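Local atomic coordinates of 2-c-methyl-d-erythritol 2,4-cyclodiphosphate synthase (Plasmodium falciparum, PDB entry 4C81), a protein that catalyses, as a zinc-dependent lyase, the cyclisation of a CDP-linked methylerythritol phosphate to methylerythritol cyclodiphosphate with release of CMP, a step of isoprenoid-precursor synthesis. Residues Gly75-Leu80 against Ile177-Lys182. The protein carries 1 engineered substitution. Residues are numbered along the deposited sequence; the frame is centred on the assembly and turned at random.
Sequences GALGSL and ILLIPK
Leu179 reaches from the strand to the end of the helix with one methyl, CD1, which fits into the angle between Ala76 and Leu77. Its CD1 comes 3.5 Å from CG of Leu77 and 3.6 Å from CB of Ala76, so this one branch makes the closest approaches of the contact. The two leucine side chains cross at about a right angle, and the methyl rests against the CG methine of Leu77, with both methyls of that leucine further off, CD2 at 3.7 Å and CD1 at 4.0 Å from Leu179 CD1. In Leu179 the CG lies anti to the carbonyl carbon (chi1 -55°), and an extended second torsion (chi2 179°) carries CD1 outward to the helix. Ile177, two residues back on the same face of the strand, adds a looser touch, its CG2 4.4 Å from CB of Ala76. The short side chain of Ala76 is consistent with the close approach here, CA of Ala76 lying 7.2 Å from CA of Leu179. No hydrogen bond links the two segments; the joint is wholly apolar and buried.

Just beyond, the helix stops at Gly78, whose positive phi (77°) belongs to a Schellman motif that turns the chain away from the strand. Arg9 ties helix end and sheet together: its NH1 bonds to O of Ala76, while its backbone pairs with that of Leu179. This is helix-on-sheet packing within the YgbB (IspF) family subunit; on the far face of strand 170-181, Leu178 meets Leu178 of the second subunit and Ile10 of the third. On the helical side, Leu108 and Tyr114 pack on Leu77, and Ile109, Tyr114 and Ile116 on Leu179, so the C-terminal end of helix 64-77 is bedded between helix 97-111 and strands 114-124 and 170-181.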
loop_
_atom_site.group_PDB
_atom_site.type_symbol
_atom_site.label_atom_id
_atom_site.label_comp_id
_atom_site.label_asym_id
_atom_site.label_seq_id
_atom_site.Cartn_x
_atom_site.Cartn_y
_atom_site.Cartn_z
ATOM N N GLY A 75 0.309 13.148 3.754
ATOM C CA GLY A 75 0.789 12.062 4.597
ATOM C C GLY A 75 2.302 12.053 4.727
ATOM O O GLY A 75 2.846 11.900 5.824
ATOM N N ALA A 76 2.987 12.233 3.604
ATOM C CA ALA A 76 4.447 12.268 3.582
ATOM C C ALA A 76 5.017 13.372 4.476
ATOM O O ALA A 76 6.035 13.166 5.138
ATOM C CB ALA A 76 4.946 12.447 2.156
ATOM N N LEU A 77 4.351 14.524 4.493
ATOM C CA LEU A 77 4.825 15.695 5.231
ATOM C C LEU A 77 4.302 15.767 6.669
ATOM O O LEU A 77 4.700 16.650 7.432
ATOM C CB LEU A 77 4.446 16.972 4.474
ATOM C CG LEU A 77 5.164 17.150 3.136
ATOM C CD1 LEU A 77 4.468 18.194 2.269
ATOM C CD2 LEU A 77 6.630 17.511 3.351
ATOM N N GLY A 78 3.419 14.844 7.043
ATOM C CA GLY A 78 2.834 14.849 8.380
ATOM C C GLY A 78 1.748 15.889 8.579
ATOM O O GLY A 78 1.408 16.220 9.717
ATOM N N SER A 79 1.219 16.428 7.482
ATOM C CA SER A 79 0.154 17.419 7.555
ATOM C C SER A 79 -1.168 16.716 7.817
ATOM O O SER A 79 -1.287 15.507 7.617
ATOM C CB SER A 79 0.065 18.221 6.254
ATOM O OG SER A 79 1.249 18.964 6.020
ATOM N N LEU A 80 -2.159 17.476 8.269
ATOM C CA LEU A 80 -3.510 16.949 8.408
ATOM C C LEU A 80 -4.051 16.682 7.002
ATOM O O LEU A 80 -3.717 17.403 6.060
ATOM C CB LEU A 80 -4.410 17.935 9.157
ATOM C CG LEU A 80 -3.949 18.385 10.546
ATOM C CD1 LEU A 80 -4.956 19.345 11.157
ATOM C CD2 LEU A 80 -3.723 17.194 11.463
ATOM N N ILE A 177 4.306 7.900 -2.937
ATOM C CA ILE A 177 5.165 9.014 -3.325
ATOM C C ILE A 177 6.407 9.114 -2.445
ATOM O O ILE A 177 6.394 8.699 -1.283
ATOM C CB ILE A 177 4.361 10.333 -3.271
ATOM C CG1 ILE A 177 5.043 11.422 -4.100
ATOM C CG2 ILE A 177 4.109 10.776 -1.829
ATOM C CD1 ILE A 177 4.155 12.608 -4.348
ATOM N N LEU A 178 7.486 9.639 -3.025
ATOM C CA LEU A 178 8.666 10.032 -2.267
ATOM C C LEU A 178 8.838 11.532 -2.425
ATOM O O LEU A 178 8.716 12.060 -3.533
ATOM C CB LEU A 178 9.918 9.336 -2.791
ATOM C CG LEU A 178 10.054 7.850 -2.490
ATOM C CD1 LEU A 178 11.275 7.305 -3.216
ATOM C CD2 LEU A 178 10.143 7.565 -0.992
ATOM N N LEU A 179 9.097 12.210 -1.315
ATOM C CA LEU A 179 9.502 13.605 -1.338
ATOM C C LEU A 179 10.980 13.705 -0.976
ATOM O O LEU A 179 11.424 13.140 0.023
ATOM C CB LEU A 179 8.671 14.425 -0.359
ATOM C CG LEU A 179 7.152 14.351 -0.540
ATOM C CD1 LEU A 179 6.464 15.198 0.503
ATOM C CD2 LEU A 179 6.715 14.771 -1.945
ATOM N N ILE A 180 11.728 14.437 -1.799
ATOM C CA ILE A 180 13.174 14.577 -1.650
ATOM C C ILE A 180 13.512 15.999 -1.207
ATOM O O ILE A 180 13.055 16.957 -1.828
ATOM C CB ILE A 180 13.895 14.310 -2.994
ATOM C CG1 ILE A 180 13.390 13.016 -3.648
ATOM C CG2 ILE A 180 15.402 14.246 -2.789
ATOM C CD1 ILE A 180 13.537 11.777 -2.777
ATOM N N PRO A 181 14.313 16.146 -0.134
ATOM C CA PRO A 181 14.660 17.506 0.287
ATOM C C PRO A 181 15.440 18.263 -0.786
ATOM O O PRO A 181 16.245 17.666 -1.504
ATOM C CB PRO A 181 15.529 17.286 1.533
ATOM C CG PRO A 181 16.027 15.904 1.430
ATOM C CD PRO A 181 14.976 15.126 0.697
ATOM N N LYS A 182 15.174 19.562 -0.904
ATOM C CA LYS A 182 15.940 20.426 -1.800
ATOM C C LYS A 182 17.353 20.601 -1.251
ATOM O O LYS A 182 17.550 20.631 -0.033
ATOM C CB LYS A 182 15.258 21.790 -1.955
ATOM C CG LYS A 182 14.023 21.756 -2.833
ATOM C CD LYS A 182 13.343 23.109 -2.894
ATOM C CE LYS A 182 12.302 23.154 -3.998
ATOM N NZ LYS A 182 11.686 24.503 -4.120
#